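Local coordinates for ribosomal protein L11 methyltransferase (Lactobacillus delbrueckii subsp. bulgaricus ATCC BAA-365, PDB 3GRZ), which probably trimethylates lysine side chains of ribosomal protein L11 using S-adenosyl-L-methionine as methyl donor, this chain being the C-terminal SAM-binding part of the enzyme, at residues B[3-8]-B[13-18]; B[140-145]-B[166-171]; B[180-185]-B[189-194]. One frame throughout, in Å; residues are numbered along the deposited sequence.

Interaction 1. Residues B[3-8]-B[13-18]; sequences YHVINL and AIVPEW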
loop_
_atom_site.group_PDB
_atom_site.type_symbol
_atom_site.label_atom_id
_atom_site.label_comp_id
_atom_site.label_asym_id
_atom_site.label_seq_id
_atom_site.Cartn_x
_atom_site.Cartn_y
_atom_site.Cartn_z
ATOM N N TYR B 3 4.819 -7.302 -23.517
ATOM C CA TYR B 3 3.714 -7.378 -22.515
ATOM C C TYR B 3 3.695 -8.708 -21.757
ATOM O O TYR B 3 3.975 -9.766 -22.333
ATOM C CB TYR B 3 2.353 -7.171 -23.189
ATOM C CG TYR B 3 2.162 -5.825 -23.851
ATOM C CD1 TYR B 3 1.751 -4.712 -23.114
ATOM C CD2 TYR B 3 2.376 -5.668 -25.222
ATOM C CE1 TYR B 3 1.572 -3.471 -23.726
ATOM C CE2 TYR B 3 2.200 -4.433 -25.844
ATOM C CZ TYR B 3 1.799 -3.340 -25.094
ATOM O OH TYR B 3 1.625 -2.123 -25.713
ATOM N N HIS B 4 3.372 -8.625 -20.465
ATOM C CA HIS B 4 3.085 -9.782 -19.608
ATOM C C HIS B 4 2.287 -9.285 -18.392
ATOM O O HIS B 4 1.672 -8.213 -18.443
ATOM C CB HIS B 4 4.376 -10.492 -19.159
ATOM C CG HIS B 4 4.291 -11.991 -19.187
ATOM N ND1 HIS B 4 3.307 -12.701 -18.531
ATOM C CD2 HIS B 4 5.083 -12.915 -19.785
ATOM C CE1 HIS B 4 3.492 -13.995 -18.726
ATOM N NE2 HIS B 4 4.562 -14.152 -19.485
ATOM N N VAL B 5 2.306 -10.059 -17.309
ATOM C CA VAL B 5 1.611 -9.714 -16.067
ATOM C C VAL B 5 2.359 -8.620 -15.310
ATOM O O VAL B 5 3.573 -8.701 -15.119
ATOM C CB VAL B 5 1.451 -10.946 -15.150
ATOM C CG1 VAL B 5 0.451 -10.673 -14.025
ATOM C CG2 VAL B 5 1.003 -12.136 -15.956
ATOM N N ILE B 6 1.627 -7.591 -14.898
ATOM C CA ILE B 6 2.177 -6.539 -14.056
ATOM C C ILE B 6 1.600 -6.765 -12.665
ATOM O O ILE B 6 0.438 -6.453 -12.415
ATOM C CB ILE B 6 1.800 -5.117 -14.578
ATOM C CG1 ILE B 6 2.126 -4.950 -16.070
ATOM C CG2 ILE B 6 2.457 -4.014 -13.730
ATOM C CD1 ILE B 6 3.588 -5.137 -16.445
ATOM N N ASN B 7 2.395 -7.355 -11.776
ATOM C CA ASN B 7 1.996 -7.489 -10.371
ATOM C C ASN B 7 2.071 -6.136 -9.658
ATOM O O ASN B 7 3.131 -5.524 -9.603
ATOM C CB ASN B 7 2.888 -8.499 -9.656
ATOM C CG ASN B 7 2.529 -9.919 -9.981
ATOM O OD1 ASN B 7 1.374 -10.334 -9.849
ATOM N ND2 ASN B 7 3.519 -10.690 -10.392
ATOM N N LEU B 8 0.946 -5.661 -9.142
ATOM C CA LEU B 8 0.943 -4.392 -8.417
ATOM C C LEU B 8 1.052 -4.625 -6.912
ATOM O O LEU B 8 1.840 -3.971 -6.227
ATOM C CB LEU B 8 -0.311 -3.575 -8.743
ATOM C CG LEU B 8 -0.388 -2.928 -10.131
ATOM C CD1 LEU B 8 -1.706 -2.222 -10.275
ATOM C CD2 LEU B 8 0.753 -1.960 -10.379
ATOM N N ALA B 13 -3.190 -7.549 -9.902
ATOM C CA ALA B 13 -2.290 -7.669 -11.031
ATOM C C ALA B 13 -2.974 -7.169 -12.308
ATOM O O ALA B 13 -4.211 -7.190 -12.428
ATOM C CB ALA B 13 -1.781 -9.133 -11.187
ATOM N N ILE B 14 -2.175 -6.674 -13.243
ATOM C CA ILE B 14 -2.701 -6.206 -14.520
ATOM C C ILE B 14 -2.200 -7.149 -15.601
ATOM O O ILE B 14 -1.027 -7.527 -15.616
ATOM C CB ILE B 14 -2.267 -4.763 -14.861
ATOM C CG1 ILE B 14 -2.679 -3.779 -13.771
ATOM C CG2 ILE B 14 -2.853 -4.310 -16.203
ATOM C CD1 ILE B 14 -2.057 -2.404 -13.981
ATOM N N VAL B 15 -3.103 -7.511 -16.503
ATOM C CA VAL B 15 -2.844 -8.512 -17.523
ATOM C C VAL B 15 -3.362 -7.989 -18.871
ATOM O O VAL B 15 -4.406 -7.355 -18.912
ATOM C CB VAL B 15 -3.484 -9.846 -17.058
ATOM C CG1 VAL B 15 -4.265 -10.556 -18.130
ATOM C CG2 VAL B 15 -2.431 -10.739 -16.451
ATOM N N PRO B 16 -2.601 -8.198 -19.971
ATOM C CA PRO B 16 -3.115 -7.818 -21.295
ATOM C C PRO B 16 -4.311 -8.701 -21.641
ATOM O O PRO B 16 -4.336 -9.858 -21.231
ATOM C CB PRO B 16 -1.940 -8.117 -22.230
ATOM C CG PRO B 16 -0.736 -8.205 -21.328
ATOM C CD PRO B 16 -1.253 -8.783 -20.060
ATOM N N GLU B 17 -5.290 -8.165 -22.366
ATOM C CA GLU B 17 -6.574 -8.868 -22.573
ATOM C C GLU B 17 -6.505 -10.272 -23.202
ATOM O O GLU B 17 -7.371 -11.114 -22.936
ATOM C CB GLU B 17 -7.570 -7.984 -23.341
ATOM C CG GLU B 17 -7.140 -7.549 -24.748
ATOM C CD GLU B 17 -7.559 -8.534 -25.840
ATOM O OE1 GLU B 17 -8.645 -9.140 -25.711
ATOM O OE2 GLU B 17 -6.801 -8.695 -26.826
ATOM N N TRP B 18 -5.480 -10.510 -24.023
ATOM C CA TRP B 18 -5.286 -11.795 -24.704
ATOM C C TRP B 18 -4.789 -12.925 -23.791
ATOM O O TRP B 18 -5.001 -14.097 -24.099
ATOM C CB TRP B 18 -4.339 -11.641 -25.906
ATOM C CG TRP B 18 -2.903 -11.362 -25.540
ATOM C CD1 TRP B 18 -1.978 -12.259 -25.061
ATOM C CD2 TRP B 18 -2.224 -10.109 -25.643
ATOM N NE1 TRP B 18 -0.776 -11.630 -24.842
ATOM C CE2 TRP B 18 -0.897 -10.312 -25.195
ATOM C CE3 TRP B 18 -2.607 -8.831 -26.065
ATOM C CZ2 TRP B 18 0.049 -9.284 -25.160
ATOM C CZ3 TRP B 18 -1.665 -7.809 -26.033
ATOM C CH2 TRP B 18 -0.353 -8.042 -25.583
#
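Ile6 and Ile14 face each other in an antiparallel β hairpin built from strands 6-9 and 12-16 near the start of this methyltransferase fragment. Theirs is a hydrogen-bonded pair: Ile6 N reaches Ile14 O at 2.8 Å and Ile14 N meets Ile6 O at 2.7 Å. Both isoleucines set CG1 beside the backbone N, but the second torsion parts them. Ile6 is folded (chi2 -60°) and its tip leads away from the other strand, whereas Ile14 is extended (chi2 170°) and lays CD1 on Leu8 CD1 at 3.7 Å. Leu8 in turn touches Thr47 of helix 44-57, a predicted S-adenosyl-L-methionine-binding residue. Val5 and Val15 run side by side, Val5 CG2 being 3.7 Å from Val15 CG2. On the sheet face opposite the isoleucines, Asn7 OD1 rests 3.6 Å from Ala13 CB and also takes a weak hydrogen bond from Gln28 NE2. Backbone bonds from Ala13 and Val15 join the hairpin to strand 29-33. Beyond the strands, the poorly ordered Tyr3 ring and Trp18 form an offset edge-to-face pair with planes at 87°; Trp18 supplies the edge, its CH2 lying 3.6 Å from Tyr3 CD2.

Interaction 2. Residues B[140-145]-B[166-171]; sequences DLIPQL and PKIEQA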
loop_
_atom_site.group_PDB
_atom_site.type_symbol
_atom_site.label_atom_id
_atom_site.label_comp_id
_atom_site.label_asym_id
_atom_site.label_seq_id
_atom_site.Cartn_x
_atom_site.Cartn_y
_atom_site.Cartn_z
ATOM N N ASP B 140 -4.269 22.720 -11.186
ATOM C CA ASP B 140 -5.609 23.188 -11.573
ATOM C C ASP B 140 -6.732 22.422 -10.863
ATOM O O ASP B 140 -7.813 22.974 -10.624
ATOM C CB ASP B 140 -5.796 23.118 -13.091
ATOM C CG ASP B 140 -4.870 24.067 -13.843
ATOM O OD1 ASP B 140 -4.476 25.104 -13.267
ATOM O OD2 ASP B 140 -4.539 23.773 -15.014
ATOM N N LEU B 141 -6.475 21.156 -10.525
ATOM C CA LEU B 141 -7.459 20.333 -9.815
ATOM C C LEU B 141 -7.598 20.738 -8.351
ATOM O O LEU B 141 -8.702 20.696 -7.798
ATOM C CB LEU B 141 -7.105 18.833 -9.905
ATOM C CG LEU B 141 -8.059 17.846 -9.219
ATOM C CD1 LEU B 141 -9.498 17.909 -9.798
ATOM C CD2 LEU B 141 -7.508 16.431 -9.297
ATOM N N ILE B 142 -6.482 21.108 -7.724
ATOM C CA ILE B 142 -6.478 21.400 -6.284
ATOM C C ILE B 142 -7.628 22.346 -5.823
ATOM O O ILE B 142 -8.401 21.953 -4.940
ATOM C CB ILE B 142 -5.053 21.784 -5.747
ATOM C CG1 ILE B 142 -4.148 20.536 -5.690
ATOM C CG2 ILE B 142 -5.149 22.413 -4.362
ATOM C CD1 ILE B 142 -2.647 20.820 -5.651
ATOM N N PRO B 143 -7.801 23.541 -6.458
ATOM C CA PRO B 143 -8.894 24.433 -6.005
ATOM C C PRO B 143 -10.322 23.936 -6.264
ATOM O O PRO B 143 -11.276 24.537 -5.753
ATOM C CB PRO B 143 -8.654 25.731 -6.795
ATOM C CG PRO B 143 -7.291 25.625 -7.358
ATOM C CD PRO B 143 -7.056 24.163 -7.570
ATOM N N GLN B 144 -10.463 22.855 -7.037
ATOM C CA GLN B 144 -11.770 22.253 -7.311
ATOM C C GLN B 144 -12.149 21.169 -6.309
ATOM O O GLN B 144 -13.307 20.760 -6.268
ATOM C CB GLN B 144 -11.831 21.655 -8.725
ATOM C CG GLN B 144 -11.414 22.594 -9.842
ATOM C CD GLN B 144 -11.834 22.103 -11.226
ATOM O OE1 GLN B 144 -12.424 21.034 -11.372
ATOM N NE2 GLN B 144 -11.536 22.896 -12.248
ATOM N N LEU B 145 -11.180 20.709 -5.512
ATOM C CA LEU B 145 -11.368 19.547 -4.624
ATOM C C LEU B 145 -12.407 19.775 -3.536
ATOM O O LEU B 145 -13.289 18.942 -3.349
ATOM C CB LEU B 145 -10.050 19.116 -3.977
ATOM C CG LEU B 145 -8.946 18.492 -4.840
ATOM C CD1 LEU B 145 -7.686 18.341 -4.007
ATOM C CD2 LEU B 145 -9.395 17.137 -5.424
ATOM N N PRO B 166 7.247 20.534 -4.063
ATOM C CA PRO B 166 7.046 21.823 -3.366
ATOM C C PRO B 166 5.826 22.646 -3.821
ATOM O O PRO B 166 5.066 23.108 -2.966
ATOM C CB PRO B 166 8.349 22.577 -3.656
ATOM C CG PRO B 166 9.370 21.500 -3.747
ATOM C CD PRO B 166 8.662 20.368 -4.467
ATOM N N LYS B 167 5.639 22.787 -5.139
ATOM C CA LYS B 167 4.496 23.517 -5.697
ATOM C C LYS B 167 3.169 22.855 -5.337
ATOM O O LYS B 167 2.205 23.547 -5.009
ATOM C CB LYS B 167 4.624 23.661 -7.219
ATOM C CG LYS B 167 5.655 24.696 -7.667
ATOM C CD LYS B 167 5.944 24.585 -9.160
ATOM C CE LYS B 167 5.113 25.562 -9.985
ATOM N NZ LYS B 167 5.735 26.916 -10.028
ATOM N N ILE B 168 3.133 21.517 -5.396
ATOM C CA ILE B 168 1.961 20.733 -4.987
ATOM C C ILE B 168 1.687 20.904 -3.477
ATOM O O ILE B 168 0.557 21.203 -3.065
ATOM C CB ILE B 168 2.116 19.218 -5.354
ATOM C CG1 ILE B 168 2.303 19.027 -6.877
ATOM C CG2 ILE B 168 0.931 18.408 -4.822
ATOM C CD1 ILE B 168 1.087 19.325 -7.710
ATOM N N GLU B 169 2.730 20.739 -2.665
ATOM C CA GLU B 169 2.617 20.909 -1.211
ATOM C C GLU B 169 2.109 22.292 -0.797
ATOM O O GLU B 169 1.292 22.405 0.107
ATOM C CB GLU B 169 3.954 20.620 -0.528
ATOM C CG GLU B 169 4.305 19.139 -0.451
ATOM C CD GLU B 169 5.626 18.855 0.259
ATOM O OE1 GLU B 169 6.528 19.720 0.249
ATOM O OE2 GLU B 169 5.765 17.747 0.815
ATOM N N GLN B 170 2.583 23.332 -1.478
ATOM C CA GLN B 170 2.199 24.712 -1.180
ATOM C C GLN B 170 0.739 24.957 -1.547
ATOM O O GLN B 170 -0.017 25.494 -0.740
ATOM C CB GLN B 170 3.122 25.685 -1.913
ATOM C CG GLN B 170 3.158 27.092 -1.338
ATOM C CD GLN B 170 3.801 28.091 -2.293
ATOM O OE1 GLN B 170 4.899 27.863 -2.813
ATOM N NE2 GLN B 170 3.114 29.204 -2.533
ATOM N N ALA B 171 0.343 24.523 -2.745
ATOM C CA ALA B 171 -1.059 24.605 -3.195
ATOM C C ALA B 171 -2.052 23.826 -2.326
ATOM O O ALA B 171 -3.170 24.297 -2.102
ATOM C CB ALA B 171 -1.177 24.191 -4.641
#
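Ile142 reaches across from helix 135-145 to touch Ile168 and Ala171 of helix 165-174, a small apolar helix-to-helix contact in the Rossmann-like methyltransferase fold. The CB of Ile142 is directed at the second helix and splits the side chain into two arms. The shorter arm, CG2, stands anti to the backbone N (chi1, measured to CG1, is -73°) and meets the backbone of Ala171: it lies 3.5 Å from Ala171 O and 4.0 Å from Ala171 C. That carbonyl oxygen is not left to the methyl group alone, since it accepts a hydrogen bond from Asn175 ND2 beyond the segment. The longer arm starts at CG1, which sits beside the backbone N, and runs on extended (chi2 160°) to CD1. This tip methyl does most of the touching: it is 3.8 Å from Ala171 CB and 4.1 Å from Ile168 O, with Ile168 CG2 a little farther off at 4.4 Å. Ile142 thus meets two residues about one turn apart, chiefly Ala171. Ile142 CA and Ala171 CA are 7.0 Å apart, a closeness consistent with the small alanine side chain. No hydrogen bond crosses the contact, so it rests on van der Waals packing. Helix 135-145 is kinked just past Ile142, where Pro143 has no N-H to offer the preceding turn.

Both helices lie against the central sheet. Helix 135-145 makes the β-α-β crossover between parallel strands 126-132 and 153-161, with Leu141 and Leu145 packed on both of them. Ile142 also touches Phe157 of strand 153-161, while Ile168 and Ala171 pack on Leu139, an earlier residue of helix 135-145.

Interaction 3. Residues B[180-185]-B[189-194]; sequences DLKMRA and IGLAIS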
loop_
_atom_site.group_PDB
_atom_site.type_symbol
_atom_site.label_atom_id
_atom_site.label_comp_id
_atom_site.label_asym_id
_atom_site.label_seq_id
_atom_site.Cartn_x
_atom_site.Cartn_y
_atom_site.Cartn_z
ATOM N N ASP B 180 -1.366 12.972 4.493
ATOM C CA ASP B 180 -1.357 11.911 5.473
ATOM C C ASP B 180 -0.277 10.877 5.162
ATOM O O ASP B 180 0.222 10.193 6.061
ATOM C CB ASP B 180 -2.721 11.221 5.499
ATOM C CG ASP B 180 -3.864 12.184 5.752
ATOM O OD1 ASP B 180 -3.675 13.199 6.455
ATOM O OD2 ASP B 180 -4.967 11.912 5.253
ATOM N N LEU B 181 0.054 10.749 3.878
ATOM C CA LEU B 181 1.018 9.753 3.408
ATOM C C LEU B 181 1.661 10.215 2.113
ATOM O O LEU B 181 0.981 10.612 1.173
ATOM C CB LEU B 181 0.360 8.384 3.227
ATOM C CG LEU B 181 1.196 7.266 2.578
ATOM C CD1 LEU B 181 2.324 6.734 3.497
ATOM C CD2 LEU B 181 0.304 6.134 2.141
ATOM N N LYS B 182 2.984 10.188 2.102
ATOM C CA LYS B 182 3.784 10.523 0.943
ATOM C C LYS B 182 4.534 9.260 0.522
ATOM O O LYS B 182 5.164 8.591 1.341
ATOM C CB LYS B 182 4.755 11.648 1.293
ATOM C CG LYS B 182 5.699 12.038 0.162
ATOM C CD LYS B 182 6.563 13.238 0.549
ATOM C CE LYS B 182 7.781 12.826 1.378
ATOM N NZ LYS B 182 8.523 14.007 1.920
ATOM N N MET B 183 4.438 8.913 -0.753
ATOM C CA MET B 183 5.143 7.736 -1.260
ATOM C C MET B 183 6.043 8.176 -2.400
ATOM O O MET B 183 5.656 9.017 -3.193
ATOM C CB MET B 183 4.148 6.685 -1.761
ATOM C CG MET B 183 3.346 5.963 -0.691
ATOM S SD MET B 183 2.054 4.906 -1.431
ATOM C CE MET B 183 0.848 6.119 -1.896
ATOM N N ARG B 184 7.254 7.639 -2.464
ATOM C CA ARG B 184 8.147 7.958 -3.546
ATOM C C ARG B 184 8.788 6.700 -4.098
ATOM O O ARG B 184 9.474 5.983 -3.364
ATOM C CB ARG B 184 9.223 8.961 -3.111
ATOM C CG ARG B 184 10.264 9.150 -4.213
ATOM C CD ARG B 184 11.086 10.382 -4.081
ATOM N NE ARG B 184 12.080 10.423 -5.149
ATOM C CZ ARG B 184 13.035 11.337 -5.247
ATOM N NH1 ARG B 184 13.900 11.282 -6.251
ATOM N NH2 ARG B 184 13.119 12.305 -4.346
ATOM N N ALA B 185 8.555 6.445 -5.387
ATOM C CA ALA B 185 9.199 5.355 -6.123
ATOM C C ALA B 185 9.897 5.915 -7.367
ATOM O O ALA B 185 9.241 6.453 -8.266
ATOM C CB ALA B 185 8.174 4.280 -6.519
ATOM N N ILE B 189 6.083 10.565 -7.187
ATOM C CA ILE B 189 5.485 10.774 -5.882
ATOM C C ILE B 189 4.004 10.453 -5.932
ATOM O O ILE B 189 3.312 10.817 -6.895
ATOM C CB ILE B 189 5.652 12.264 -5.425
ATOM C CG1 ILE B 189 7.114 12.727 -5.523
ATOM C CG2 ILE B 189 5.082 12.498 -4.035
ATOM C CD1 ILE B 189 8.006 12.272 -4.421
ATOM N N GLY B 190 3.519 9.772 -4.894
ATOM C CA GLY B 190 2.087 9.607 -4.652
ATOM C C GLY B 190 1.726 10.180 -3.296
ATOM O O GLY B 190 2.509 10.092 -2.353
ATOM N N LEU B 191 0.542 10.771 -3.189
ATOM C CA LEU B 191 0.093 11.369 -1.926
ATOM C C LEU B 191 -1.298 10.927 -1.516
ATOM O O LEU B 191 -2.212 10.910 -2.345
ATOM C CB LEU B 191 0.077 12.902 -2.024
ATOM C CG LEU B 191 1.318 13.650 -2.504
ATOM C CD1 LEU B 191 0.944 15.117 -2.739
ATOM C CD2 LEU B 191 2.448 13.533 -1.483
ATOM N N ALA B 192 -1.450 10.591 -0.235
ATOM C CA ALA B 192 -2.761 10.444 0.391
ATOM C C ALA B 192 -3.047 11.739 1.149
ATOM O O ALA B 192 -2.225 12.188 1.956
ATOM C CB ALA B 192 -2.795 9.248 1.328
ATOM N N ILE B 193 -4.210 12.321 0.873
ATOM C CA ILE B 193 -4.551 13.688 1.244
ATOM C C ILE B 193 -5.915 13.721 1.948
ATOM O O ILE B 193 -6.835 12.997 1.574
ATOM C CB ILE B 193 -4.568 14.604 -0.023
ATOM C CG1 ILE B 193 -3.158 14.758 -0.608
ATOM C CG2 ILE B 193 -5.163 15.995 0.259
ATOM C CD1 ILE B 193 -3.158 15.051 -2.113
ATOM N N SER B 194 -6.037 14.552 2.980
ATOM C CA SER B 194 -7.343 14.857 3.579
ATOM C C SER B 194 -7.409 16.338 3.953
ATOM O O SER B 194 -6.421 17.055 3.783
ATOM C CB SER B 194 -7.611 13.961 4.797
ATOM O OG SER B 194 -6.574 14.069 5.762
#
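Ser194 turns its OG between the backbone N and the carbonyl carbon (chi1 56°), and Asp180 carries its carboxylate beside its own backbone N (chi1 -56°), which brings Ser194 OG to Asp180 OD2 at 2.7 Å. The hydroxyl donates to the syn lone pair, on the side of OD1, and OD1 itself is held by Gln178 NE2. Here the antiparallel hairpin has a classic β bulge: Asp180 N bonds to Ala192 O at 2.8 Å, and Leu181 N makes a weak bond to the same oxygen. With an alanine here instead of Asp180, the Ser194 hydroxyl and Gln178 NE2 would probably be left without their carboxylate partner. Farther on, Met183 and Gly190 exchange two backbone bonds of 2.8 Å, Met183 N to Gly190 O and Gly190 N to Met183 O. On one face Lys182 CG runs alongside Leu191 CD2 at 3.9 Å, and the extended Arg184 chain crosses Ile189, whose CD1 meets Arg184 CD at 3.6 Å. The arginine head is occupied elsewhere, with NE bonded to Gly186 O and a cation-π contact to Tyr162. Strand 188-195 lies between strands 153-161 and 177-185, with helix 165-174 over Leu191 and Ile193 and helix 44-57 against Met183 and Ala192; residues 182-184 pair antiparallel with a strand of the second subunit, continuing the sheet.

Interactions 1 and 3 are both β hairpins touching the second subunit, yet their settings differ. Interaction 1 is partly exposed, in the small three-stranded sheet, and ends in a surface aromatic pair; interaction 3 is buried at this chain's edge of the large sheet, where a serine-aspartate hydrogen bond lies beside a bulge, and of the two it alone pairs strands with the second subunit. Interaction 2 is also buried but has no hydrogen bond between its segments, being helix packing by aliphatic groups. It touches interaction 3 directly, Ile168 CG2 lying 3.9 Å from Leu191 CD1, with helix 165-174 leading straight into strand 177-185. Interaction 1 stands apart, its centre about 32 Å from that of interaction 2.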